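Local coordinates for protein Exo-poly-alpha-D-galacturonosidase (Thermotoga maritima, PDB 3JUR) that probably hydrolyses polygalacturonate, the backbone of pectin, from its chain ends as a family 28 glycoside hydrolase built on a parallel beta-helix, at residues V263-G268 and G307-V312; L299-E304 and L326-N331; Y248-K253 and Y282-D287; F195-N200 and P218-N223; D239-E244 and C254-G259. All coordinates share one frame; numbering follows the deposited sequence.

All five contacts belong to one beta-helix. Contacts 2, 3 and 4 join neighbouring parallel turns through backbone hydrogen bonds, whereas contacts 1 and 5 bring together parts of the chain that meet mainly through side chains. Contacts 1, 2 and 5 are buried; contacts 3 and 4 are partly buried. Contacts 1 and 2 meet at adjacent strands 263-265 and 299-301 and share the salt bridge from Lys266 to Glu304. Contact 5 packs through Ile241 against Met249 and Ile251 of contact 3, and Glu244 probably hydrogen-bonds through its backbone to Pro218 and Leu220 of contact 4. Interior-facing side chains are aliphatic and aromatic; ion pairs occur beside the buried strands of contacts 1 and 2 and on the outer face of contact 3.

Contact 1: V263-G268 and G307-V312; sequences VVIKSG and GGVRNV
Ile265 and Val312 meet tip to tip, CD1 of the isoleucine lying 3.4 Å from CG1 of the valine, closer than usual for two carbons. The other branch of Ile265, CG2, crosses Val309 and touches its CG1 at 3.7 Å. With chi1 of -57° the isoleucine divides its two branches between the two valines, CG2 anti to the backbone N and CG1 beside it. Beyond this apolar patch the contact turns polar. Ser267 OG donates to Gly308 O at 2.9 Å, coming from above the carbonyl plane, 52° out of it. Gly307 N adds two weak, bent bonds, to Ser267 O (3.1 Å) and to Ser267 OG (3.2 Å), an approach eased by the missing side chain of Gly307. In the right-handed parallel beta-helix of family 28 enzymes, this ties the end of strand 263-265 to the loop that leads into strand 309-320, with the isoleucine and valines in the interior. Ile301 of the next strand packs on both Ile265 and Val309, and Ile341 covers Val309 and Val312. Just outside, Lys266 points away from the 307-312 segment and holds Glu304 and the carbonyl oxygen of Gly302, while its own carbonyl oxygen is bonded by Ser280.

Contact 2: L299-E304 and L326-N331; sequences LVIGSE and LRLKTN
Leu299-Ile301 pairs with Leu326-Leu328 in parallel register, the axes of strands 299-301 and 327-329 being 4.7 Å apart and inclined by 15°. Arg327 is bonded through both its N, to Leu299 O (3.0 Å), and its O, from Ile301 N (2.7 Å); Lys329 N then bonds to Ile301 O. On the interior face, Leu299 lies beside Leu326 and Ile301 beside Leu328, pointing the same way. On the other face, Val300 CG1 touches Arg327 CD and lies 3.8 Å from Lys329 CE. Lys329 CD lies over the centre of the Arg327 guanidinium; the bend at chi3 (-88°) then brings CE to 3.4 Å from Gly302 O. Both cationic ends form salt bridges with Asp261. A cis peptide precedes Ser303, whose N donates to a water that in turn donates to Glu304 OE1 and is weakly held by Lys329 NZ. The Arg-Leu-Lys sequence probably corresponds to the Arg-Ile-Lys element of family 28 polygalacturonases, which in relatives lines the substrate cleft of the beta-helix.

Contact 3: Y248-K253 and Y282-D287; sequences YMLIEK and YILVRD
Two successive turns of the beta-helix wall meet here, Tyr248-Lys253 against Tyr282-Asp287, with the axes of strands 249-252 and 282-286 4.8 Å apart. Four good backbone hydrogen bonds link them, among them Leu284 N to Met249 O at 2.8 Å. Met249 packs on Ile283, and Ile251 lies beside Val285, on the interior face, while Leu250 CD1 packs on Leu284 CD2 (3.7 Å) on the outer one. Farther along, Arg286 grips Glu252 side-on: NE (2.9 Å) and NH2 (3.1 Å) both donate to Glu252 OE1, which lies in the guanidinium plane. Both side chains set CG between N and carbonyl carbon (chi1 69° and 66°) and run side by side. Glu11 of the covering helix 6-16 takes Arg286 NH1. At the other end the Tyr248 and Tyr282 rings, 11° from parallel, are slid so far that they barely overlap; Glu13 bonds Tyr248 OH. Like residues repeated at matching positions, tyrosine on tyrosine and leucine on leucine, are characteristic of side-chain stacking in parallel beta-helices.

Contact 4: F195-N200 and P218-N223; sequences FYRCRN and PVLSEN
Phe195, Val219 and Asn200 carry this contact. Phe195 contributes mainly backbone: its O accepts Val219 N at 2.8 Å, while its ring turns into the interior toward Val201 and Val203. Val219 uses its branch CG1, anti to the backbone N (chi1 -177°), to lie over one face of the Tyr196 ring, offset toward the rim, in a CH-pi contact 4.0 Å from the ring centroid. Its carbonyl oxygen takes two donors, Arg197 N and, from well above the carbonyl plane, Ser221 OG; that hydroxyl in turn receives Cys198 N at 3.0 Å. The paired segments belong to consecutive parallel turns of the beta-helix, running from strands 193-196 and 216-219 round to corners at Asn200 and Asn223. At this corner Asn223 ND2 donates to Asn200 OD1 (2.8 Å), 45° above the carbonyl plane, the two amides being turned 65° apart. Asn200 ND2 bonds on to Asn124 OD1, extending an asparagine stack of the kind found in beta-helix turns, and Asn223 OD1 is taken by the backbone N of Arg19.

Contact 5: D239-E244 and C254-G259; sequences DGIDPE and CRFDTG
The Phe256 ring meets the other segment by its edge: Ile241 CG1 lies in the ring plane, and Ile241 CD1 and Gly240 CA come near that plane. CD1 of the isoleucine touches the ring at CZ, 3.7 Å away, while its CG1 is 3.9 Å from Phe256 CE1. The two side chains cross at about a right angle. Ile241 sets CG1 beside its backbone N (chi1 -56°) and then extends, which carries CD1 to the ring's outer rim. Gly240, with no side chain, lets its backbone approach both Phe256 and Thr258; Thr258 CG2 lies 3.7 Å from Gly240 N. The threonine turns this methyl across the contact while its hydroxyl is hydrogen-bonded to Ser262 OG and Asp260 O. No hydrogen bond links the two segments, so the contact is purely one of packing. Within the interior of the beta-helix, Phe256 comes from strand 255-258, flanked by Ile231 and Val263, and Ile241 from the loop between strands 224-233 and 249-252, where it also packs on Met249 and Ile251. The backbone of Ile241 is bonded to Ser262 and Val264, placing 239-244 next to strand 263-265. Asp239 directs its side chain away from Phe256 and Thr258; it ends the Asn-Asn-Asp sequence, which probably corresponds to the Asn-Thr-Asp element found in the active-site cleft of related family 28 polygalacturonases.

Contact 1: V263-G268 and G307-V312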
# COMPACT_ATOMS: atom_id res chain seq x y z
N VAL D 263 6.16 -4.17 -32.36
CA VAL D 263 7.42 -3.59 -32.79
C VAL D 263 8.53 -4.49 -32.25
O VAL D 263 8.68 -4.65 -31.03
CB VAL D 263 7.59 -2.14 -32.28
CG1 VAL D 263 8.96 -1.57 -32.66
CG2 VAL D 263 6.47 -1.26 -32.82
N VAL D 264 9.30 -5.09 -33.16
CA VAL D 264 10.27 -6.13 -32.83
C VAL D 264 11.63 -5.81 -33.39
O VAL D 264 11.82 -5.84 -34.60
CB VAL D 264 9.93 -7.49 -33.47
CG1 VAL D 264 10.22 -8.61 -32.50
CG2 VAL D 264 8.50 -7.53 -34.00
N ILE D 265 12.60 -5.57 -32.52
CA ILE D 265 13.93 -5.23 -32.99
C ILE D 265 14.81 -6.48 -33.07
O ILE D 265 14.89 -7.26 -32.11
CB ILE D 265 14.55 -4.13 -32.14
CG1 ILE D 265 13.63 -2.91 -32.15
CG2 ILE D 265 15.92 -3.74 -32.68
CD1 ILE D 265 13.73 -2.06 -30.95
N LYS D 266 15.44 -6.65 -34.23
CA LYS D 266 16.18 -7.87 -34.57
C LYS D 266 17.52 -7.54 -35.23
O LYS D 266 17.81 -6.37 -35.51
CB LYS D 266 15.34 -8.77 -35.50
CG LYS D 266 13.97 -9.14 -34.94
CD LYS D 266 13.19 -10.00 -35.93
CE LYS D 266 11.78 -10.31 -35.43
NZ LYS D 266 11.77 -11.33 -34.34
N SER D 267 18.34 -8.57 -35.47
CA SER D 267 19.66 -8.40 -36.11
C SER D 267 20.28 -9.73 -36.57
O SER D 267 21.50 -9.93 -36.50
CB SER D 267 20.64 -7.66 -35.19
OG SER D 267 20.83 -8.35 -33.97
N GLY D 268 19.43 -10.63 -37.06
CA GLY D 268 19.90 -11.91 -37.59
C GLY D 268 19.91 -13.03 -36.56
O GLY D 268 19.95 -12.79 -35.35
N GLY D 307 23.27 -10.41 -33.97
CA GLY D 307 24.14 -9.30 -34.36
C GLY D 307 24.26 -8.24 -33.28
O GLY D 307 25.09 -7.35 -33.37
N GLY D 308 23.42 -8.36 -32.25
CA GLY D 308 23.37 -7.38 -31.17
C GLY D 308 22.21 -6.41 -31.33
O GLY D 308 21.78 -6.11 -32.45
N VAL D 309 21.67 -5.96 -30.20
CA VAL D 309 20.70 -4.86 -30.15
C VAL D 309 21.10 -3.96 -28.99
O VAL D 309 21.27 -4.42 -27.85
CB VAL D 309 19.23 -5.36 -29.97
CG1 VAL D 309 18.25 -4.18 -29.90
CG2 VAL D 309 18.82 -6.34 -31.09
N ARG D 310 21.28 -2.67 -29.27
CA ARG D 310 21.67 -1.72 -28.23
C ARG D 310 21.06 -0.35 -28.50
O ARG D 310 20.69 -0.05 -29.64
CB ARG D 310 23.20 -1.60 -28.13
CG ARG D 310 23.89 -1.26 -29.44
CD ARG D 310 25.15 -0.43 -29.23
NE ARG D 310 26.35 -1.24 -29.11
CZ ARG D 310 27.38 -1.20 -29.95
NH1 ARG D 310 27.38 -0.39 -31.00
NH2 ARG D 310 28.43 -1.99 -29.74
N ASN D 311 20.96 0.47 -27.45
CA ASN D 311 20.50 1.86 -27.56
C ASN D 311 19.14 2.00 -28.24
O ASN D 311 19.01 2.57 -29.32
CB ASN D 311 21.56 2.74 -28.21
CG ASN D 311 22.85 2.75 -27.42
OD1 ASN D 311 22.83 2.79 -26.19
ND2 ASN D 311 23.97 2.70 -28.13
N VAL D 312 18.14 1.43 -27.58
CA VAL D 312 16.77 1.51 -28.04
C VAL D 312 15.99 2.25 -26.98
O VAL D 312 16.05 1.89 -25.79
CB VAL D 312 16.17 0.11 -28.25
CG1 VAL D 312 14.68 0.21 -28.57
CG2 VAL D 312 16.91 -0.63 -29.36

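Contact 2: L299-E304 and L326-N331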
# COMPACT_ATOMS: atom_id res chain seq x y z
N LEU D 299 6.68 -3.69 -27.18
CA LEU D 299 8.06 -3.49 -27.60
C LEU D 299 8.84 -4.77 -27.35
O LEU D 299 8.97 -5.21 -26.20
CB LEU D 299 8.73 -2.32 -26.87
CG LEU D 299 10.13 -2.08 -27.49
CD1 LEU D 299 10.06 -1.19 -28.76
CD2 LEU D 299 11.11 -1.55 -26.50
N VAL D 300 9.37 -5.35 -28.42
CA VAL D 300 10.01 -6.65 -28.34
C VAL D 300 11.45 -6.59 -28.87
O VAL D 300 11.72 -5.90 -29.86
CB VAL D 300 9.18 -7.72 -29.09
CG1 VAL D 300 9.75 -9.13 -28.89
CG2 VAL D 300 7.74 -7.69 -28.62
N ILE D 301 12.36 -7.26 -28.18
CA ILE D 301 13.72 -7.45 -28.70
C ILE D 301 13.95 -8.95 -28.89
O ILE D 301 13.67 -9.74 -27.99
CB ILE D 301 14.83 -6.85 -27.76
CG1 ILE D 301 14.45 -5.49 -27.14
CG2 ILE D 301 16.17 -6.77 -28.50
CD1 ILE D 301 14.33 -4.33 -28.12
N GLY D 302 14.43 -9.34 -30.08
CA GLY D 302 14.73 -10.74 -30.39
C GLY D 302 13.59 -11.48 -31.08
O GLY D 302 12.59 -10.86 -31.47
N SER D 303 13.69 -12.80 -31.22
CA SER D 303 14.80 -13.61 -30.68
C SER D 303 16.03 -13.59 -31.57
O SER D 303 17.11 -14.02 -31.17
CB SER D 303 14.35 -15.05 -30.49
OG SER D 303 14.27 -15.71 -31.75
N GLU D 304 15.86 -13.12 -32.80
CA GLU D 304 16.97 -13.04 -33.74
C GLU D 304 17.75 -11.76 -33.44
O GLU D 304 17.57 -10.75 -34.10
CB GLU D 304 16.46 -13.06 -35.18
CG GLU D 304 15.59 -14.28 -35.52
CD GLU D 304 14.09 -14.00 -35.42
OE1 GLU D 304 13.67 -13.18 -34.58
OE2 GLU D 304 13.32 -14.62 -36.18
N LEU D 326 6.72 -5.23 -22.63
CA LEU D 326 8.13 -5.27 -22.97
C LEU D 326 8.59 -6.72 -22.92
O LEU D 326 8.39 -7.42 -21.91
CB LEU D 326 8.96 -4.42 -22.00
CG LEU D 326 10.50 -4.44 -22.13
CD1 LEU D 326 10.99 -3.87 -23.48
CD2 LEU D 326 11.18 -3.72 -20.98
N ARG D 327 9.23 -7.17 -23.99
CA ARG D 327 9.63 -8.56 -24.14
C ARG D 327 11.04 -8.66 -24.74
O ARG D 327 11.28 -8.15 -25.82
CB ARG D 327 8.62 -9.26 -25.05
CG ARG D 327 8.74 -10.77 -25.14
CD ARG D 327 7.77 -11.29 -26.19
NE ARG D 327 7.56 -12.73 -26.05
CZ ARG D 327 6.96 -13.49 -26.96
NH1 ARG D 327 6.51 -12.95 -28.08
NH2 ARG D 327 6.83 -14.79 -26.74
N LEU D 328 11.96 -9.28 -24.01
CA LEU D 328 13.28 -9.64 -24.54
C LEU D 328 13.41 -11.17 -24.64
O LEU D 328 13.19 -11.88 -23.65
CB LEU D 328 14.42 -9.03 -23.70
CG LEU D 328 14.73 -7.53 -23.83
CD1 LEU D 328 13.59 -6.64 -23.32
CD2 LEU D 328 16.01 -7.17 -23.12
N LYS D 329 13.73 -11.66 -25.84
CA LYS D 329 13.82 -13.09 -26.13
C LYS D 329 15.18 -13.43 -26.73
O LYS D 329 15.63 -12.78 -27.68
CB LYS D 329 12.79 -13.54 -27.17
CG LYS D 329 11.42 -12.93 -27.07
CD LYS D 329 10.49 -13.52 -28.12
CE LYS D 329 10.57 -12.76 -29.44
NZ LYS D 329 9.45 -13.15 -30.36
N THR D 330 15.80 -14.49 -26.21
CA THR D 330 17.06 -15.01 -26.75
C THR D 330 17.30 -16.41 -26.19
O THR D 330 16.52 -16.89 -25.36
CB THR D 330 18.25 -14.09 -26.42
OG1 THR D 330 19.44 -14.56 -27.08
CG2 THR D 330 18.48 -14.01 -24.90
N ASN D 331 18.36 -17.07 -26.65
CA ASN D 331 18.81 -18.34 -26.08
C ASN D 331 20.30 -18.56 -26.36
O ASN D 331 20.93 -17.72 -27.00
CB ASN D 331 17.97 -19.51 -26.60
CG ASN D 331 18.03 -19.66 -28.12
OD1 ASN D 331 19.06 -19.44 -28.74
ND2 ASN D 331 16.91 -20.06 -28.71
O HOH W 1 11.66 -14.60 -32.56

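Contact 3: Y248-K253 and Y282-D287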
# COMPACT_ATOMS: atom_id res chain seq x y z
N TYR D 248 19.68 4.13 -36.62
CA TYR D 248 18.99 5.43 -36.69
C TYR D 248 17.62 5.30 -37.32
O TYR D 248 17.44 5.51 -38.53
CB TYR D 248 19.82 6.50 -37.42
CG TYR D 248 21.17 6.78 -36.80
CD1 TYR D 248 21.27 7.22 -35.49
CD2 TYR D 248 22.34 6.63 -37.55
CE1 TYR D 248 22.52 7.48 -34.92
CE2 TYR D 248 23.58 6.89 -36.99
CZ TYR D 248 23.67 7.31 -35.67
OH TYR D 248 24.89 7.58 -35.10
N MET D 249 16.65 4.94 -36.49
CA MET D 249 15.29 4.74 -36.93
C MET D 249 14.32 5.38 -35.95
O MET D 249 14.54 5.33 -34.73
CB MET D 249 15.00 3.24 -37.08
CG MET D 249 13.60 2.91 -37.57
SD MET D 249 13.52 1.19 -38.12
CE MET D 249 11.76 0.98 -38.28
N LEU D 250 13.27 5.97 -36.50
CA LEU D 250 12.18 6.53 -35.72
C LEU D 250 10.86 5.87 -36.10
O LEU D 250 10.54 5.75 -37.28
CB LEU D 250 12.10 8.05 -35.92
CG LEU D 250 10.88 8.79 -35.36
CD1 LEU D 250 10.82 8.70 -33.82
CD2 LEU D 250 10.90 10.25 -35.83
N ILE D 251 10.13 5.42 -35.10
CA ILE D 251 8.78 4.89 -35.27
C ILE D 251 7.90 5.69 -34.32
O ILE D 251 8.07 5.61 -33.10
CB ILE D 251 8.68 3.38 -34.89
CG1 ILE D 251 9.65 2.53 -35.73
CG2 ILE D 251 7.24 2.89 -35.04
CD1 ILE D 251 9.91 1.12 -35.18
N GLU D 252 6.99 6.48 -34.88
CA GLU D 252 6.19 7.39 -34.07
C GLU D 252 4.77 7.54 -34.60
O GLU D 252 4.52 7.40 -35.80
CB GLU D 252 6.88 8.76 -33.94
CG GLU D 252 6.95 9.60 -35.23
CD GLU D 252 7.44 11.02 -34.98
OE1 GLU D 252 7.84 11.34 -33.83
OE2 GLU D 252 7.42 11.83 -35.94
N LYS D 253 3.83 7.80 -33.68
CA LYS D 253 2.44 8.12 -34.02
C LYS D 253 1.72 7.03 -34.83
O LYS D 253 0.76 7.31 -35.54
CB LYS D 253 2.37 9.48 -34.74
CG LYS D 253 2.43 10.69 -33.82
CD LYS D 253 1.03 11.10 -33.37
CE LYS D 253 1.00 11.58 -31.91
NZ LYS D 253 1.48 12.98 -31.77
N TYR D 282 20.24 2.52 -32.00
CA TYR D 282 19.72 3.88 -32.12
C TYR D 282 18.34 3.87 -32.79
O TYR D 282 18.14 4.44 -33.86
CB TYR D 282 20.72 4.79 -32.85
CG TYR D 282 21.98 5.05 -32.07
CD1 TYR D 282 21.93 5.67 -30.82
CD2 TYR D 282 23.24 4.72 -32.58
CE1 TYR D 282 23.09 5.93 -30.09
CE2 TYR D 282 24.41 4.98 -31.86
CZ TYR D 282 24.32 5.58 -30.61
OH TYR D 282 25.45 5.85 -29.88
N ILE D 283 17.42 3.17 -32.13
CA ILE D 283 16.03 3.06 -32.57
C ILE D 283 15.15 3.77 -31.55
O ILE D 283 15.22 3.48 -30.35
CB ILE D 283 15.55 1.57 -32.67
CG1 ILE D 283 16.60 0.63 -33.30
CG2 ILE D 283 14.19 1.48 -33.40
CD1 ILE D 283 16.94 0.90 -34.75
N LEU D 284 14.35 4.71 -32.04
CA LEU D 284 13.45 5.48 -31.20
C LEU D 284 12.01 5.10 -31.54
O LEU D 284 11.59 5.19 -32.70
CB LEU D 284 13.69 6.99 -31.38
CG LEU D 284 12.82 7.97 -30.59
CD1 LEU D 284 13.01 7.79 -29.07
CD2 LEU D 284 13.16 9.39 -31.00
N VAL D 285 11.27 4.64 -30.54
CA VAL D 285 9.87 4.23 -30.69
C VAL D 285 9.04 5.10 -29.73
O VAL D 285 9.12 4.92 -28.51
CB VAL D 285 9.69 2.73 -30.35
CG1 VAL D 285 8.24 2.27 -30.55
CG2 VAL D 285 10.65 1.88 -31.19
N ARG D 286 8.27 6.04 -30.26
CA ARG D 286 7.56 6.99 -29.39
C ARG D 286 6.16 7.36 -29.88
O ARG D 286 5.88 7.35 -31.09
CB ARG D 286 8.40 8.26 -29.18
CG ARG D 286 8.58 9.08 -30.44
CD ARG D 286 9.46 10.30 -30.21
NE ARG D 286 9.38 11.23 -31.32
CZ ARG D 286 10.08 12.36 -31.41
NH1 ARG D 286 10.95 12.68 -30.46
NH2 ARG D 286 9.93 13.15 -32.46
N ASP D 287 5.29 7.71 -28.92
CA ASP D 287 3.94 8.21 -29.21
C ASP D 287 3.08 7.26 -30.07
O ASP D 287 2.24 7.72 -30.86
CB ASP D 287 3.99 9.60 -29.89
CG ASP D 287 4.87 10.59 -29.14
OD1 ASP D 287 4.74 10.70 -27.89
OD2 ASP D 287 5.69 11.26 -29.80
O HOH W 2 8.03 14.35 -35.07

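Contact 4: F195-N200 and P218-N223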
# COMPACT_ATOMS: atom_id res chain seq x y z
N PHE D 195 12.64 -3.09 -47.20
CA PHE D 195 13.75 -2.28 -47.68
C PHE D 195 15.02 -3.02 -47.28
O PHE D 195 15.28 -3.23 -46.09
CB PHE D 195 13.73 -0.89 -47.02
CG PHE D 195 12.45 -0.13 -47.26
CD1 PHE D 195 12.29 0.64 -48.41
CD2 PHE D 195 11.40 -0.19 -46.33
CE1 PHE D 195 11.11 1.34 -48.64
CE2 PHE D 195 10.22 0.51 -46.56
CZ PHE D 195 10.07 1.28 -47.72
N TYR D 196 15.80 -3.42 -48.28
CA TYR D 196 17.02 -4.20 -48.04
C TYR D 196 18.26 -3.38 -48.36
O TYR D 196 18.47 -2.98 -49.52
CB TYR D 196 16.99 -5.50 -48.85
CG TYR D 196 17.60 -6.66 -48.11
CD1 TYR D 196 16.80 -7.59 -47.44
CD2 TYR D 196 18.99 -6.83 -48.06
CE1 TYR D 196 17.36 -8.66 -46.75
CE2 TYR D 196 19.56 -7.90 -47.37
CZ TYR D 196 18.74 -8.81 -46.72
OH TYR D 196 19.32 -9.85 -46.04
N ARG D 197 19.07 -3.13 -47.34
CA ARG D 197 20.29 -2.32 -47.43
C ARG D 197 20.02 -0.93 -48.04
O ARG D 197 20.68 -0.51 -49.00
CB ARG D 197 21.40 -3.05 -48.21
CG ARG D 197 21.78 -4.43 -47.66
CD ARG D 197 23.08 -4.93 -48.30
NE ARG D 197 22.96 -5.11 -49.75
CZ ARG D 197 23.21 -6.25 -50.40
NH1 ARG D 197 23.61 -7.33 -49.75
NH2 ARG D 197 23.07 -6.30 -51.72
N CYS D 198 19.04 -0.23 -47.48
CA CYS D 198 18.63 1.07 -48.00
C CYS D 198 19.00 2.20 -47.06
O CYS D 198 19.18 2.00 -45.86
CB CYS D 198 17.12 1.08 -48.27
SG CYS D 198 16.59 -0.05 -49.54
N ARG D 199 19.11 3.40 -47.62
CA ARG D 199 19.36 4.63 -46.88
C ARG D 199 18.24 5.63 -47.15
O ARG D 199 17.78 5.74 -48.29
CB ARG D 199 20.69 5.25 -47.32
CG ARG D 199 21.82 5.14 -46.31
CD ARG D 199 23.14 5.67 -46.87
NE ARG D 199 23.03 7.03 -47.41
CZ ARG D 199 24.06 7.78 -47.81
NH1 ARG D 199 25.31 7.32 -47.74
NH2 ARG D 199 23.84 9.00 -48.29
N ASN D 200 17.83 6.36 -46.11
CA ASN D 200 16.84 7.44 -46.23
C ASN D 200 15.49 6.93 -46.71
O ASN D 200 15.13 7.07 -47.89
CB ASN D 200 17.32 8.58 -47.15
CG ASN D 200 18.75 9.01 -46.86
OD1 ASN D 200 19.26 8.83 -45.75
ND2 ASN D 200 19.40 9.59 -47.85
N PRO D 218 12.43 -3.35 -42.57
CA PRO D 218 13.68 -2.76 -43.03
C PRO D 218 14.86 -3.60 -42.54
O PRO D 218 14.90 -4.01 -41.37
CB PRO D 218 13.70 -1.37 -42.39
CG PRO D 218 12.78 -1.45 -41.22
CD PRO D 218 11.87 -2.64 -41.40
N VAL D 219 15.81 -3.86 -43.44
CA VAL D 219 16.95 -4.72 -43.15
C VAL D 219 18.23 -4.01 -43.55
O VAL D 219 18.33 -3.48 -44.66
CB VAL D 219 16.86 -6.08 -43.91
CG1 VAL D 219 18.02 -7.00 -43.54
CG2 VAL D 219 15.52 -6.77 -43.66
N LEU D 220 19.19 -3.99 -42.64
CA LEU D 220 20.52 -3.43 -42.88
C LEU D 220 20.42 -2.02 -43.45
O LEU D 220 21.22 -1.60 -44.31
CB LEU D 220 21.35 -4.35 -43.79
CG LEU D 220 21.77 -5.69 -43.18
CD1 LEU D 220 22.18 -6.67 -44.28
CD2 LEU D 220 22.91 -5.49 -42.18
N SER D 221 19.43 -1.29 -42.95
CA SER D 221 19.08 0.03 -43.45
C SER D 221 19.39 1.11 -42.43
O SER D 221 19.46 0.85 -41.22
CB SER D 221 17.60 0.07 -43.84
OG SER D 221 17.37 -0.73 -44.99
N GLU D 222 19.57 2.33 -42.93
CA GLU D 222 19.94 3.46 -42.10
C GLU D 222 19.11 4.69 -42.45
O GLU D 222 18.82 4.95 -43.63
CB GLU D 222 21.43 3.75 -42.28
CG GLU D 222 22.02 4.59 -41.19
CD GLU D 222 23.54 4.61 -41.23
OE1 GLU D 222 24.14 3.52 -41.36
OE2 GLU D 222 24.12 5.71 -41.13
N ASN D 223 18.74 5.44 -41.42
CA ASN D 223 17.85 6.60 -41.54
C ASN D 223 16.46 6.21 -42.06
O ASN D 223 16.09 6.49 -43.21
CB ASN D 223 18.49 7.72 -42.38
CG ASN D 223 17.60 8.94 -42.49
OD1 ASN D 223 16.68 9.13 -41.70
ND2 ASN D 223 17.88 9.78 -43.48

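Contact 5: D239-E244 and C254-G259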
# COMPACT_ATOMS: atom_id res chain seq x y z
N ASP D 239 3.97 -9.76 -37.61
CA ASP D 239 4.69 -8.71 -36.90
C ASP D 239 4.39 -7.37 -37.58
O ASP D 239 4.27 -7.31 -38.81
CB ASP D 239 6.20 -8.94 -36.96
CG ASP D 239 6.65 -10.24 -36.29
OD1 ASP D 239 5.82 -11.11 -35.97
OD2 ASP D 239 7.88 -10.39 -36.08
N GLY D 240 4.29 -6.30 -36.80
CA GLY D 240 4.01 -4.97 -37.34
C GLY D 240 5.24 -4.37 -38.01
O GLY D 240 5.29 -4.22 -39.23
N ILE D 241 6.23 -4.04 -37.19
CA ILE D 241 7.49 -3.48 -37.69
C ILE D 241 8.67 -4.24 -37.08
O ILE D 241 8.80 -4.33 -35.85
CB ILE D 241 7.61 -1.96 -37.40
CG1 ILE D 241 6.42 -1.19 -37.98
CG2 ILE D 241 8.93 -1.43 -37.96
CD1 ILE D 241 6.33 0.25 -37.53
N ASP D 242 9.53 -4.76 -37.97
CA ASP D 242 10.73 -5.52 -37.62
C ASP D 242 12.03 -4.85 -38.07
O ASP D 242 12.57 -5.22 -39.11
CB ASP D 242 10.69 -6.91 -38.26
CG ASP D 242 9.47 -7.68 -37.89
OD1 ASP D 242 9.62 -8.63 -37.09
OD2 ASP D 242 8.36 -7.36 -38.39
N PRO D 243 12.54 -3.87 -37.30
CA PRO D 243 13.84 -3.30 -37.67
C PRO D 243 14.95 -4.34 -37.46
O PRO D 243 15.22 -4.75 -36.32
CB PRO D 243 14.02 -2.14 -36.67
CG PRO D 243 12.65 -1.89 -36.11
CD PRO D 243 11.97 -3.22 -36.11
N GLU D 244 15.57 -4.77 -38.56
CA GLU D 244 16.58 -5.82 -38.51
C GLU D 244 17.95 -5.33 -38.99
O GLU D 244 18.12 -5.03 -40.17
CB GLU D 244 16.12 -7.07 -39.28
CG GLU D 244 17.06 -8.25 -39.11
CD GLU D 244 16.41 -9.61 -39.34
OE1 GLU D 244 16.98 -10.60 -38.83
OE2 GLU D 244 15.35 -9.70 -40.02
N CYS D 254 2.19 5.78 -34.71
CA CYS D 254 1.58 4.66 -35.43
C CYS D 254 0.52 3.93 -34.59
O CYS D 254 0.54 3.97 -33.35
CB CYS D 254 2.65 3.66 -35.90
SG CYS D 254 3.92 4.36 -37.00
N ARG D 255 -0.40 3.26 -35.28
CA ARG D 255 -1.43 2.42 -34.67
C ARG D 255 -1.22 0.95 -35.08
O ARG D 255 -1.02 0.67 -36.27
CB ARG D 255 -2.83 2.89 -35.10
CG ARG D 255 -3.94 1.87 -34.82
CD ARG D 255 -4.70 2.14 -33.53
NE ARG D 255 -5.97 2.79 -33.83
CZ ARG D 255 -7.17 2.22 -33.70
NH1 ARG D 255 -7.29 0.98 -33.24
NH2 ARG D 255 -8.25 2.91 -34.02
N PHE D 256 -1.29 0.04 -34.11
CA PHE D 256 -1.02 -1.39 -34.32
C PHE D 256 -2.11 -2.31 -33.78
O PHE D 256 -2.55 -2.18 -32.63
CB PHE D 256 0.27 -1.82 -33.61
CG PHE D 256 1.50 -1.08 -34.05
CD1 PHE D 256 2.31 -1.58 -35.06
CD2 PHE D 256 1.88 0.10 -33.41
CE1 PHE D 256 3.46 -0.91 -35.45
CE2 PHE D 256 3.03 0.78 -33.77
CZ PHE D 256 3.82 0.28 -34.81
N ASP D 257 -2.51 -3.25 -34.63
CA ASP D 257 -3.22 -4.45 -34.22
C ASP D 257 -2.53 -5.60 -34.96
O ASP D 257 -2.69 -5.74 -36.19
CB ASP D 257 -4.69 -4.36 -34.61
CG ASP D 257 -5.52 -5.51 -34.07
OD1 ASP D 257 -4.99 -6.39 -33.35
OD2 ASP D 257 -6.73 -5.54 -34.38
N THR D 258 -1.74 -6.39 -34.23
CA THR D 258 -0.83 -7.37 -34.86
C THR D 258 -1.07 -8.80 -34.42
O THR D 258 -1.55 -9.05 -33.32
CB THR D 258 0.65 -7.00 -34.64
OG1 THR D 258 0.94 -6.92 -33.24
CG2 THR D 258 0.98 -5.68 -35.29
N GLY D 259 -0.73 -9.75 -35.30
CA GLY D 259 -0.89 -11.17 -35.03
C GLY D 259 0.26 -11.76 -34.22
O GLY D 259 0.14 -12.84 -33.66